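Local coordinates for protein alkaline serine protease (Thermobifida fusca, PDB 2PFE) that probably cleaves peptide bonds as a secreted serine endopeptidase of the alpha-lytic protease type, the mature domain left after removal of its pro region, at residues A[89-94]-A[149-154]; A[95-100]-A[142-147]; A[128-133]-A[166-171]; A[58-63]-A[177-182]. All coordinates share one frame; numbering follows the deposited sequence. Where two conformers were deposited one is given.

Interaction 1: residues A[89-94]-A[149-154]. With AES (4-(2-aminoethyl)benzenesulfonyl fluoride), chain D.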
loop_
_atom_site.group_PDB
_atom_site.type_symbol
_atom_site.label_atom_id
_atom_site.label_comp_id
_atom_site.label_asym_id
_atom_site.label_seq_id
_atom_site.Cartn_x
_atom_site.Cartn_y
_atom_site.Cartn_z
ATOM N N GLN A 89 11.810 -6.887 5.553
ATOM C CA GLN A 89 12.653 -6.481 6.676
ATOM C C GLN A 89 12.424 -4.996 6.962
ATOM O O GLN A 89 12.682 -4.137 6.107
ATOM C CB GLN A 89 14.127 -6.742 6.366
ATOM C CG GLN A 89 15.076 -6.234 7.440
ATOM C CD GLN A 89 16.532 -6.253 6.992
ATOM O OE1 GLN A 89 17.356 -6.965 7.566
ATOM N NE2 GLN A 89 16.855 -5.473 5.961
ATOM N N GLU A 90 11.949 -4.720 8.175
ATOM C CA GLU A 90 11.570 -3.371 8.612
ATOM C C GLU A 90 12.785 -2.454 8.680
ATOM O O GLU A 90 13.807 -2.802 9.252
ATOM C CB GLU A 90 10.859 -3.441 9.966
ATOM C CG GLU A 90 10.300 -2.125 10.475
ATOM C CD GLU A 90 9.764 -2.248 11.889
ATOM O OE1 GLU A 90 9.517 -3.391 12.345
ATOM O OE2 GLU A 90 9.624 -1.206 12.554
ATOM N N ALA A 91 12.661 -1.290 8.057
ATOM C CA ALA A 91 13.695 -0.275 8.101
ATOM C C ALA A 91 13.621 0.490 9.416
ATOM O O ALA A 91 12.558 0.604 10.014
ATOM C CB ALA A 91 13.508 0.682 6.946
ATOM N N ALA A 92 14.758 1.025 9.848
ATOM C CA ALA A 92 14.845 1.821 11.055
ATOM C C ALA A 92 14.317 3.235 10.870
ATOM O O ALA A 92 14.296 3.778 9.751
ATOM C CB ALA A 92 16.277 1.872 11.534
ATOM N N THR A 93 13.900 3.828 11.986
ATOM C CA THR A 93 13.599 5.246 12.014
ATOM C C THR A 93 14.826 5.999 11.513
ATOM O O THR A 93 15.972 5.666 11.861
ATOM C CB THR A 93 13.204 5.672 13.429
ATOM O OG1 THR A 93 12.004 4.975 13.800
ATOM C CG2 THR A 93 12.932 7.178 13.502
ATOM N N GLY A 94 14.585 6.962 10.633
ATOM C CA GLY A 94 15.651 7.722 10.003
ATOM C C GLY A 94 16.055 7.209 8.625
ATOM O O GLY A 94 16.785 7.886 7.894
ATOM N N GLN A 149 13.128 -4.067 0.274
ATOM C CA GLN A 149 12.357 -4.499 1.441
ATOM C C GLN A 149 11.050 -3.721 1.610
ATOM O O GLN A 149 11.052 -2.489 1.789
ATOM C CB GLN A 149 13.201 -4.407 2.723
ATOM C CG GLN A 149 14.503 -5.240 2.658
ATOM C CD GLN A 149 14.276 -6.751 2.581
ATOM O OE1 GLN A 149 13.297 -7.278 3.098
ATOM N NE2 GLN A 149 15.207 -7.455 1.938
ATOM N N ALA A 150 9.932 -4.451 1.541
ATOM C CA ALA A 150 8.592 -3.894 1.729
ATOM C C ALA A 150 8.464 -3.297 3.126
ATOM O O ALA A 150 8.860 -3.929 4.114
ATOM C CB ALA A 150 7.546 -4.990 1.534
ATOM N N GLN A 151 7.910 -2.087 3.205
ATOM C CA GLN A 151 7.728 -1.350 4.467
ATOM C C GLN A 151 6.283 -1.152 4.883
ATOM O O GLN A 151 6.004 -1.179 6.085
ATOM C CB GLN A 151 8.408 0.031 4.414
ATOM C CG GLN A 151 9.920 -0.034 4.181
ATOM C CD GLN A 151 10.636 -0.891 5.198
ATOM O OE1 GLN A 151 10.445 -0.699 6.395
ATOM N NE2 GLN A 151 11.457 -1.847 4.734
ATOM N N GLY A 152 5.385 -0.903 3.919
ATOM C CA GLY A 152 4.032 -0.505 4.271
ATOM C C GLY A 152 3.221 -0.143 3.061
ATOM O O GLY A 152 3.706 -0.265 1.934
ATOM N N VAL A 153 1.994 0.286 3.330
ATOM C CA VAL A 153 1.091 0.772 2.313
ATOM C C VAL A 153 0.606 2.171 2.691
ATOM O O VAL A 153 0.419 2.477 3.872
ATOM C CB VAL A 153 -0.106 -0.197 2.092
ATOM C CG1 VAL A 153 0.387 -1.543 1.542
ATOM C CG2 VAL A 153 -0.863 -0.423 3.371
ATOM N N THR A 154 0.379 3.012 1.684
ATOM C CA THR A 154 0.041 4.404 1.950
ATOM C C THR A 154 -1.326 4.542 2.622
ATOM O O THR A 154 -2.355 4.072 2.104
ATOM C CB THR A 154 0.048 5.227 0.662
ATOM O OG1 THR A 154 1.333 5.075 0.035
ATOM C CG2 THR A 154 -0.200 6.719 0.968
HETATM C C3 AES D . -4.581 12.197 0.101
HETATM C C2 AES D . -4.741 10.808 0.060
HETATM C C1 AES D . -3.643 9.986 0.316
HETATM S S AES D . -3.721 8.224 0.259
HETATM O O1S AES D . -3.473 7.566 1.583
HETATM O O2S AES D . -2.259 7.995 -0.743
HETATM C C6 AES D . -2.393 10.548 0.577
HETATM C C5 AES D . -2.237 11.929 0.622
HETATM C C4 AES D . -3.323 12.762 0.378
HETATM C C7 AES D . -3.073 14.263 0.443
HETATM C C8 AES D . -4.344 15.067 0.705
HETATM N N8 AES D . -4.036 16.295 1.413
#
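Gln151 NE2 gives two hydrogen bonds, one to Gln89 O at 2.9 Å across the contact and one to Gln149 O at 3.0 Å within its own strand. Both acceptors lie near the amide plane, which fixes the rotation of the group. Gln149 O, however, receives this N-H from above its own carbonyl plane. At the other end of the amide, Gln151 OE1 accepts from Ala91 N at 2.8 Å, in a nearly straight bond (172° at the hydrogen). Gln151 CG lies anti to the carbonyl carbon, and a bend at chi2 (-55°) turns the amide toward the loop. Glutamine side chains of strand 149-157 thus bond to the backbone of loop 89-94, which has no strand pairing with it here. The strand belongs to the closed antiparallel barrel, one of the two in the chymotrypsin-like fold. Gln149 adds another side-chain to backbone bond: its OE1 takes the N-H of Gln89 at 2.9 Å. The side chains of Gln89 and Gln149 cross, with amide planes 56° apart. Ala91 CB rests 3.4 Å from Gln151 OE1. Glu90 points away and forms a salt bridge with Lys114. Further along the strand, Thr154 belongs to the pocket of the bound sulfonyl inhibitor.

Interaction 2: residues A[95-100]-A[142-147]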
loop_
_atom_site.group_PDB
_atom_site.type_symbol
_atom_site.label_atom_id
_atom_site.label_comp_id
_atom_site.label_asym_id
_atom_site.label_seq_id
_atom_site.Cartn_x
_atom_site.Cartn_y
_atom_site.Cartn_z
ATOM N N SER A 95 15.618 5.999 8.269
ATOM C CA SER A 95 15.978 5.410 6.982
ATOM C C SER A 95 15.317 6.147 5.816
ATOM O O SER A 95 14.214 6.683 5.964
ATOM C CB SER A 95 15.523 3.951 6.934
ATOM O OG SER A 95 15.914 3.342 5.705
ATOM N N SER A 96 15.959 6.137 4.656
ATOM C CA SER A 96 15.273 6.541 3.436
ATOM C C SER A 96 14.178 5.533 3.121
ATOM O O SER A 96 14.248 4.350 3.507
ATOM C CB SER A 96 16.275 6.589 2.278
ATOM O OG SER A 96 16.869 5.321 2.101
ATOM N N VAL A 97 13.174 5.992 2.385
ATOM C CA VAL A 97 12.098 5.127 1.963
ATOM C C VAL A 97 11.464 5.777 0.733
ATOM O O VAL A 97 11.511 7.006 0.572
ATOM C CB VAL A 97 11.083 4.923 3.121
ATOM C CG1 VAL A 97 10.347 6.230 3.455
ATOM C CG2 VAL A 97 10.102 3.788 2.840
ATOM N N CYS A 98 10.906 4.956 -0.151
ATOM C CA CYS A 98 10.177 5.472 -1.308
ATOM C C CYS A 98 8.832 4.797 -1.411
ATOM O O CYS A 98 8.673 3.652 -0.975
ATOM C CB CYS A 98 10.940 5.212 -2.600
ATOM S SG CYS A 98 12.602 5.965 -2.696
ATOM N N ARG A 99 7.868 5.521 -1.970
ATOM C CA ARG A 99 6.536 4.996 -2.250
ATOM C C ARG A 99 6.195 5.108 -3.728
ATOM O O ARG A 99 6.729 5.960 -4.456
ATOM C CB ARG A 99 5.457 5.711 -1.416
ATOM C CG ARG A 99 5.477 7.249 -1.455
ATOM C CD ARG A 99 4.066 7.842 -1.314
ATOM N NE ARG A 99 3.277 7.485 -2.482
ATOM C CZ ARG A 99 3.232 8.220 -3.593
ATOM N NH1 ARG A 99 3.840 9.399 -3.655
ATOM N NH2 ARG A 99 2.564 7.783 -4.655
ATOM N N SER A 100 5.316 4.209 -4.159
ATOM C CA SER A 100 4.802 4.187 -5.520
ATOM C C SER A 100 3.290 4.296 -5.517
ATOM O O SER A 100 2.629 3.639 -4.739
ATOM C CB SER A 100 5.223 2.890 -6.217
ATOM O OG SER A 100 4.778 2.835 -7.568
ATOM N N GLY A 142 -0.700 2.204 -1.920
ATOM C CA GLY A 142 0.508 1.887 -2.665
ATOM C C GLY A 142 1.667 1.503 -1.768
ATOM O O GLY A 142 1.695 1.834 -0.588
ATOM N N PRO A 143 2.659 0.822 -2.334
ATOM C CA PRO A 143 3.743 0.238 -1.556
ATOM C C PRO A 143 4.834 1.225 -1.168
ATOM O O PRO A 143 5.101 2.197 -1.902
ATOM C CB PRO A 143 4.335 -0.780 -2.535
ATOM C CG PRO A 143 4.153 -0.123 -3.904
ATOM C CD PRO A 143 2.772 0.511 -3.773
ATOM N N TRP A 144 5.510 0.899 -0.072
ATOM C CA TRP A 144 6.693 1.609 0.413
ATOM C C TRP A 144 7.828 0.615 0.451
ATOM O O TRP A 144 7.646 -0.512 0.940
ATOM C CB TRP A 144 6.448 2.150 1.833
ATOM C CG TRP A 144 5.424 3.233 1.840
ATOM C CD1 TRP A 144 4.088 3.086 1.632
ATOM C CD2 TRP A 144 5.648 4.655 2.028
ATOM N NE1 TRP A 144 3.458 4.313 1.664
ATOM C CE2 TRP A 144 4.389 5.291 1.903
ATOM C CE3 TRP A 144 6.790 5.444 2.260
ATOM C CZ2 TRP A 144 4.217 6.669 2.047
ATOM C CZ3 TRP A 144 6.629 6.838 2.368
ATOM C CH2 TRP A 144 5.340 7.429 2.270
ATOM N N LEU A 145 8.976 1.034 -0.065
ATOM C CA LEU A 145 10.185 0.214 -0.130
ATOM C C LEU A 145 11.384 0.953 0.429
ATOM O O LEU A 145 11.571 2.167 0.191
ATOM C CB LEU A 145 10.506 -0.189 -1.581
ATOM C CG LEU A 145 9.595 -1.199 -2.274
ATOM C CD1 LEU A 145 9.872 -1.157 -3.775
ATOM C CD2 LEU A 145 9.790 -2.579 -1.704
ATOM N N THR A 146 12.177 0.229 1.200
ATOM C CA THR A 146 13.535 0.662 1.481
ATOM C C THR A 146 14.405 -0.368 0.785
ATOM O O THR A 146 14.480 -1.529 1.216
ATOM C CB THR A 146 13.825 0.737 2.988
ATOM O OG1 THR A 146 12.933 1.698 3.575
ATOM C CG2 THR A 146 15.276 1.170 3.225
ATOM N N GLY A 147 15.046 0.047 -0.307
ATOM C CA GLY A 147 15.724 -0.908 -1.202
ATOM C C GLY A 147 14.721 -1.916 -1.737
ATOM O O GLY A 147 13.685 -1.534 -2.285
#
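Cys98 and Leu145 are joined by two backbone hydrogen bonds, Leu145 N to Cys98 O at 2.8 Å and Cys98 N to Leu145 O at 2.9 Å. A third backbone bond runs from Ser100 N to Pro143 O. At the other end the hydroxyl of Thr146 takes over: OG1 donates to Ser96 O at 3.0 Å, in the carbonyl plane. Ser95 OG also donates to it. These bonds pair strands 96-101 and 143-146 as antiparallel neighbours and close the six-stranded barrel. Arg99 and Trp144 form a non-hydrogen-bonded pair, and their side chains share one face of the sheet. Arg99 CB sits over the centre of the six-membered indole ring, 3.6 Å from its centroid, in a CH-pi contact. With chi1 at 51°, CG lies between the backbone N and carbonyl carbon, and the chain continues across the ring to CD, 3.6 Å from Trp144 CZ2. The guanidinium then leaves the ring for a salt bridge with Asp139 and a bond to Cys134 O. Val97 comes to the indole at its edge, CG2 3.7 Å from Trp144 CE3. Trp144 NE1 bonds to Thr154 OG1. Cys98 points to the other face, its SG in the disulfide with Cys108.

Interaction 3: residues A[128-133]-A[166-171]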
loop_
_atom_site.group_PDB
_atom_site.type_symbol
_atom_site.label_atom_id
_atom_site.label_comp_id
_atom_site.label_asym_id
_atom_site.label_seq_id
_atom_site.Cartn_x
_atom_site.Cartn_y
_atom_site.Cartn_z
ATOM N N LEU A 128 0.818 4.110 12.830
ATOM C CA LEU A 128 1.306 4.565 11.529
ATOM C C LEU A 128 2.731 5.081 11.584
ATOM O O LEU A 128 3.197 5.596 12.589
ATOM C CB LEU A 128 0.410 5.660 10.988
ATOM C CG LEU A 128 -1.047 5.274 10.720
ATOM C CD1 LEU A 128 -1.850 6.494 10.284
ATOM C CD2 LEU A 128 -1.146 4.139 9.728
ATOM N N THR A 129 3.409 4.984 10.448
ATOM C CA THR A 129 4.752 5.534 10.327
ATOM C C THR A 129 4.710 6.814 9.511
ATOM O O THR A 129 4.220 6.797 8.386
ATOM C CB THR A 129 5.683 4.511 9.652
ATOM O OG1 THR A 129 5.749 3.343 10.481
ATOM C CG2 THR A 129 7.098 5.084 9.466
ATOM N N ARG A 130 5.193 7.905 10.102
ATOM C CA ARG A 130 5.248 9.216 9.455
ATOM C C ARG A 130 6.528 9.330 8.632
ATOM O O ARG A 130 7.614 8.945 9.100
ATOM C CB ARG A 130 5.170 10.337 10.510
ATOM C CG ARG A 130 5.173 11.691 9.901
ATOM C CD ARG A 130 5.055 12.758 10.965
ATOM N NE ARG A 130 6.362 13.122 11.532
ATOM C CZ ARG A 130 6.665 13.126 12.831
ATOM N NH1 ARG A 130 5.776 12.771 13.754
ATOM N NH2 ARG A 130 7.873 13.491 13.221
ATOM N N THR A 131 6.401 9.841 7.410
ATOM C CA THR A 131 7.557 10.105 6.556
ATOM C C THR A 131 7.480 11.495 5.945
ATOM O O THR A 131 6.421 12.118 5.913
ATOM C CB THR A 131 7.685 9.095 5.380
ATOM O OG1 THR A 131 6.878 9.519 4.272
ATOM C CG2 THR A 131 7.274 7.666 5.795
ATOM N N THR A 132 8.605 11.936 5.393
ATOM C CA THR A 132 8.655 13.191 4.677
ATOM C C THR A 132 8.319 13.091 3.187
ATOM O O THR A 132 8.398 14.111 2.503
ATOM C CB THR A 132 10.048 13.802 4.758
ATOM O OG1 THR A 132 10.985 12.898 4.140
ATOM C CG2 THR A 132 10.443 14.133 6.222
ATOM N N ALA A 133 7.965 11.900 2.673
ATOM C CA ALA A 133 7.533 11.778 1.287
ATOM C C ALA A 133 6.157 12.386 1.067
ATOM O O ALA A 133 5.360 12.435 2.001
ATOM C CB ALA A 133 7.527 10.312 0.873
ATOM N N ILE A 166 3.553 15.642 4.105
ATOM C CA ILE A 166 3.993 14.495 4.872
ATOM C C ILE A 166 3.026 13.367 4.569
ATOM O O ILE A 166 1.884 13.597 4.139
ATOM C CB ILE A 166 4.079 14.754 6.400
ATOM C CG1 ILE A 166 2.689 14.934 7.006
ATOM C CG2 ILE A 166 5.024 15.933 6.742
ATOM C CD1 ILE A 166 2.641 14.854 8.544
ATOM N N THR A 167 3.475 12.140 4.787
ATOM C CA THR A 167 2.654 10.985 4.455
ATOM C C THR A 167 2.873 9.923 5.478
ATOM O O THR A 167 4.003 9.683 5.890
ATOM C CB THR A 167 3.130 10.394 3.154
ATOM O OG1 THR A 167 4.565 10.321 3.279
ATOM C CG2 THR A 167 2.683 11.260 2.005
ATOM N N PHE A 168 1.792 9.239 5.799
ATOM C CA PHE A 168 1.761 8.145 6.758
ATOM C C PHE A 168 1.571 6.819 6.022
ATOM O O PHE A 168 0.733 6.724 5.121
ATOM C CB PHE A 168 0.611 8.353 7.753
ATOM C CG PHE A 168 0.783 9.557 8.599
ATOM C CD1 PHE A 168 0.272 10.794 8.214
ATOM C CD2 PHE A 168 1.478 9.457 9.783
ATOM C CE1 PHE A 168 0.450 11.924 9.043
ATOM C CE2 PHE A 168 1.652 10.559 10.619
ATOM C CZ PHE A 168 1.165 11.782 10.250
ATOM N N PHE A 169 2.292 5.796 6.459
ATOM C CA PHE A 169 2.045 4.439 5.998
ATOM C C PHE A 169 1.644 3.462 7.104
ATOM O O PHE A 169 2.084 3.588 8.240
ATOM C CB PHE A 169 3.181 3.909 5.085
ATOM C CG PHE A 169 4.491 3.559 5.763
ATOM C CD1 PHE A 169 4.624 2.378 6.491
ATOM C CD2 PHE A 169 5.644 4.344 5.534
ATOM C CE1 PHE A 169 5.855 2.001 7.015
ATOM C CE2 PHE A 169 6.870 3.977 6.052
ATOM C CZ PHE A 169 6.989 2.791 6.792
ATOM N N GLN A 170 0.808 2.501 6.709
ATOM C CA GLN A 170 0.463 1.349 7.537
ATOM C C GLN A 170 1.579 0.332 7.314
ATOM O O GLN A 170 1.755 -0.135 6.203
ATOM C CB GLN A 170 -0.897 0.811 7.053
ATOM C CG GLN A 170 -1.187 -0.633 7.387
ATOM C CD GLN A 170 -1.319 -0.866 8.884
ATOM O OE1 GLN A 170 -0.527 -1.599 9.489
ATOM N NE2 GLN A 170 -2.307 -0.220 9.499
ATOM N N PRO A 171 2.362 0.002 8.354
ATOM C CA PRO A 171 3.420 -1.002 8.215
ATOM C C PRO A 171 2.895 -2.337 7.663
ATOM O O PRO A 171 1.755 -2.753 7.957
ATOM C CB PRO A 171 3.988 -1.132 9.642
ATOM C CG PRO A 171 3.714 0.230 10.231
ATOM C CD PRO A 171 2.341 0.586 9.706
#
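Ile166 meets Arg130 through CD1, which lies 4.0 Å from Arg130 CD. Thr167 follows with a polar cluster. In one of its two conformers, Thr167 OG1 donates to Ala133 O at 2.6 Å, from above the carbonyl plane. Thr131 OG1 lies close by and accepts from Ala133 N in an ST turn. Two backbone bonds also link Thr167 with Thr131. Phe168 lies alongside Arg130 on one face of the sheet, its CE2 3.5 Å from Arg130 CB. Arg130 meets the ring with its CB and CG; its NE bonds to Gln112. Strands 128-131 and 164-171 are antiparallel neighbours in the six-stranded barrel. Phe169 and Thr129 share its opposite face and two backbone bonds, with Thr129 N to Phe169 O nearly straight at 176°. With chi1 at 73°, the Phe169 ring swings over to Thr129, whose CB stands above the ring centre, 3.6 Å from the centroid, a CH-pi contact. Thr131 CG2 approaches obliquely, 3.7 Å from Phe169 CD2. A serine in place of Phe169 would probably leave the methyls of Thr129 and Thr131 without their shared packing surface. Gln170 lies next to Leu128, whose CD2 is 3.9 Å from Gln170 CA. Pro171 CG meets Thr129 OG1.

Interaction 4: residues A[58-63]-A[177-182]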
loop_
_atom_site.group_PDB
_atom_site.type_symbol
_atom_site.label_atom_id
_atom_site.label_comp_id
_atom_site.label_asym_id
_atom_site.label_seq_id
_atom_site.Cartn_x
_atom_site.Cartn_y
_atom_site.Cartn_z
ATOM N N ARG A 58 -6.865 0.653 12.628
ATOM C CA ARG A 58 -5.709 0.421 11.754
ATOM C C ARG A 58 -6.067 0.950 10.364
ATOM O O ARG A 58 -7.112 1.574 10.196
ATOM C CB ARG A 58 -5.311 -1.059 11.731
ATOM C CG ARG A 58 -4.896 -1.681 13.089
ATOM C CD ARG A 58 -3.531 -1.135 13.598
ATOM N NE ARG A 58 -2.636 -2.195 14.082
ATOM C CZ ARG A 58 -1.406 -2.455 13.612
ATOM N NH1 ARG A 58 -0.837 -1.711 12.649
ATOM N NH2 ARG A 58 -0.719 -3.458 14.135
ATOM N N ASP A 59 -5.198 0.727 9.381
ATOM C CA ASP A 59 -5.533 1.087 8.001
ATOM C C ASP A 59 -4.948 0.071 7.027
ATOM O O ASP A 59 -4.020 0.364 6.236
ATOM C CB ASP A 59 -5.137 2.531 7.652
ATOM C CG ASP A 59 -5.761 2.996 6.341
ATOM O OD1 ASP A 59 -6.550 2.223 5.744
ATOM O OD2 ASP A 59 -5.490 4.131 5.898
ATOM N N MET A 60 -5.496 -1.138 7.116
ATOM C CA MET A 60 -4.944 -2.296 6.452
ATOM C C MET A 60 -6.046 -3.125 5.787
ATOM O O MET A 60 -7.142 -3.289 6.346
ATOM C CB MET A 60 -4.170 -3.151 7.456
ATOM C CG MET A 60 -4.981 -3.628 8.645
ATOM S SD MET A 60 -3.958 -4.564 9.770
ATOM C CE MET A 60 -2.761 -3.437 10.386
ATOM N N GLY A 61 -5.726 -3.687 4.628
ATOM C CA GLY A 61 -6.695 -4.451 3.861
ATOM C C GLY A 61 -6.006 -5.299 2.829
ATOM O O GLY A 61 -4.791 -5.143 2.581
ATOM N N TRP A 62 -6.771 -6.196 2.233
ATOM C CA TRP A 62 -6.307 -6.871 1.044
ATOM C C TRP A 62 -7.463 -7.227 0.130
ATOM O O TRP A 62 -8.614 -7.342 0.569
ATOM C CB TRP A 62 -5.424 -8.089 1.380
ATOM C CG TRP A 62 -6.144 -9.318 1.798
ATOM C CD1 TRP A 62 -6.755 -9.547 2.998
ATOM C CD2 TRP A 62 -6.289 -10.525 1.032
ATOM N NE1 TRP A 62 -7.285 -10.818 3.021
ATOM C CE2 TRP A 62 -7.005 -11.443 1.839
ATOM C CE3 TRP A 62 -5.880 -10.920 -0.246
ATOM C CZ2 TRP A 62 -7.348 -12.731 1.395
ATOM C CZ3 TRP A 62 -6.216 -12.214 -0.692
ATOM C CH2 TRP A 62 -6.944 -13.095 0.130
ATOM N N VAL A 63 -7.128 -7.325 -1.153
ATOM C CA VAL A 63 -8.070 -7.628 -2.222
ATOM C C VAL A 63 -7.744 -9.000 -2.799
ATOM O O VAL A 63 -6.605 -9.247 -3.179
ATOM C CB VAL A 63 -8.011 -6.538 -3.325
ATOM C CG1 VAL A 63 -8.804 -6.976 -4.579
ATOM C CG2 VAL A 63 -8.542 -5.206 -2.761
ATOM N N SER A 177 0.359 -10.258 8.933
ATOM C CA SER A 177 0.036 -11.074 10.109
ATOM C C SER A 177 -1.474 -11.123 10.390
ATOM O O SER A 177 -2.034 -12.200 10.598
ATOM C CB SER A 177 0.811 -10.593 11.337
ATOM O OG SER A 177 0.461 -11.328 12.496
ATOM N N TYR A 178 -2.125 -9.960 10.396
ATOM C CA TYR A 178 -3.545 -9.904 10.764
ATOM C C TYR A 178 -4.394 -10.754 9.835
ATOM O O TYR A 178 -5.306 -11.444 10.269
ATOM C CB TYR A 178 -4.065 -8.475 10.719
ATOM C CG TYR A 178 -5.419 -8.323 11.400
ATOM C CD1 TYR A 178 -5.501 -8.169 12.784
ATOM C CD2 TYR A 178 -6.612 -8.352 10.666
ATOM C CE1 TYR A 178 -6.740 -8.032 13.430
ATOM C CE2 TYR A 178 -7.855 -8.228 11.302
ATOM C CZ TYR A 178 -7.913 -8.074 12.679
ATOM O OH TYR A 178 -9.123 -7.951 13.315
ATOM N N PHE A 179 -4.101 -10.638 8.541
ATOM C CA PHE A 179 -4.899 -11.317 7.519
ATOM C C PHE A 179 -4.375 -12.698 7.123
ATOM O O PHE A 179 -4.966 -13.361 6.267
ATOM C CB PHE A 179 -5.068 -10.427 6.280
ATOM C CG PHE A 179 -5.820 -9.163 6.559
ATOM C CD1 PHE A 179 -5.173 -7.933 6.460
ATOM C CD2 PHE A 179 -7.160 -9.201 6.969
ATOM C CE1 PHE A 179 -5.840 -6.747 6.728
ATOM C CE2 PHE A 179 -7.834 -8.014 7.242
ATOM C CZ PHE A 179 -7.174 -6.788 7.129
ATOM N N GLY A 180 -3.287 -13.133 7.762
ATOM C CA GLY A 180 -2.681 -14.433 7.468
ATOM C C GLY A 180 -2.214 -14.562 6.022
ATOM O O GLY A 180 -2.549 -15.542 5.345
ATOM N N LEU A 181 -1.454 -13.561 5.558
ATOM C CA LEU A 181 -0.989 -13.431 4.160
ATOM C C LEU A 181 0.511 -13.679 4.030
ATOM O O LEU A 181 1.283 -13.391 4.962
ATOM C CB LEU A 181 -1.296 -12.012 3.650
ATOM C CG LEU A 181 -2.771 -11.611 3.716
ATOM C CD1 LEU A 181 -2.968 -10.135 3.399
ATOM C CD2 LEU A 181 -3.612 -12.491 2.783
ATOM N N GLN A 182 0.917 -14.194 2.868
ATOM C CA GLN A 182 2.321 -14.355 2.538
ATOM C C GLN A 182 2.659 -13.356 1.426
ATOM O O GLN A 182 1.953 -13.270 0.417
ATOM C CB GLN A 182 2.612 -15.802 2.100
ATOM C CG GLN A 182 2.359 -16.844 3.213
ATOM C CD GLN A 182 0.868 -17.178 3.414
ATOM O OE1 GLN A 182 0.143 -17.435 2.440
ATOM N NE2 GLN A 182 0.413 -17.183 4.684
#
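Trp62 packs against Phe179 and Leu181. Its CB lies 3.8 Å from Leu181 CD1. CG comes closer to the same methyl, at 3.6 Å. A chi1 of 79° lays the indole against Leu181. CD1 turns to Phe179 instead and meets its CG at 3.7 Å, over one face of the phenyl ring. NE1 lies between the two residues, near Phe179 CB and Leu181 CD2. The far part of the indole belongs to Leu181. Its CD2 methyl stands over the six-membered ring, 3.8 Å from the centroid and 16° off the normal, a CH-pi contact. The Trp62 and Phe179 rings themselves are oblique, with planes at 51°. An alanine in place of Trp62 is likely to open a gap beside Leu181 and leave one face of Phe179 without its cover. The tip of Phe179 reaches back to the strand. Its CZ lies 3.6 Å from Met60 O, at the ring edge. Met60 CG is 3.8 Å from Phe179 CE1, and SD lies 4.0 Å from Tyr178 CB. The sulfur makes oblique Met-aromatic contacts with both rings. Gly180, with positive phi, forms a Schellman motif after the helix, and the chain turns so that Leu181 also faces the strand. Next to Met60, Asp59 bonds to His35 ND1, as in the predicted charge relay. The arrangement is the packing of the C-terminal helix on the N-terminal barrel, as in chymotrypsin-like proteases.

Interactions 2 and 3 pair strands of the closed six-stranded barrel; interaction 1 packs a loop against one of its strands, and interaction 4 joins the other sheet to the C-terminal helix. Interactions 2 and 3 are buried and held by backbone bonds, with Trp144 on one face in interaction 2 and Phe168 and Phe169 on opposite faces in interaction 3. They meet where Trp144 touches Thr131, Thr167 and Phe169. Interaction 1 is partly buried; there glutamine amides bond to loop backbone. Its strand 149-157 lies between strands 143-146 and 164-171 and bonds to both. Interaction 4 is buried and has no hydrogen bond between its segments, only apolar and aromatic contacts. Gln170 of interaction 3 reaches Met60 and Arg58, so the two sheets meet beside Asp59.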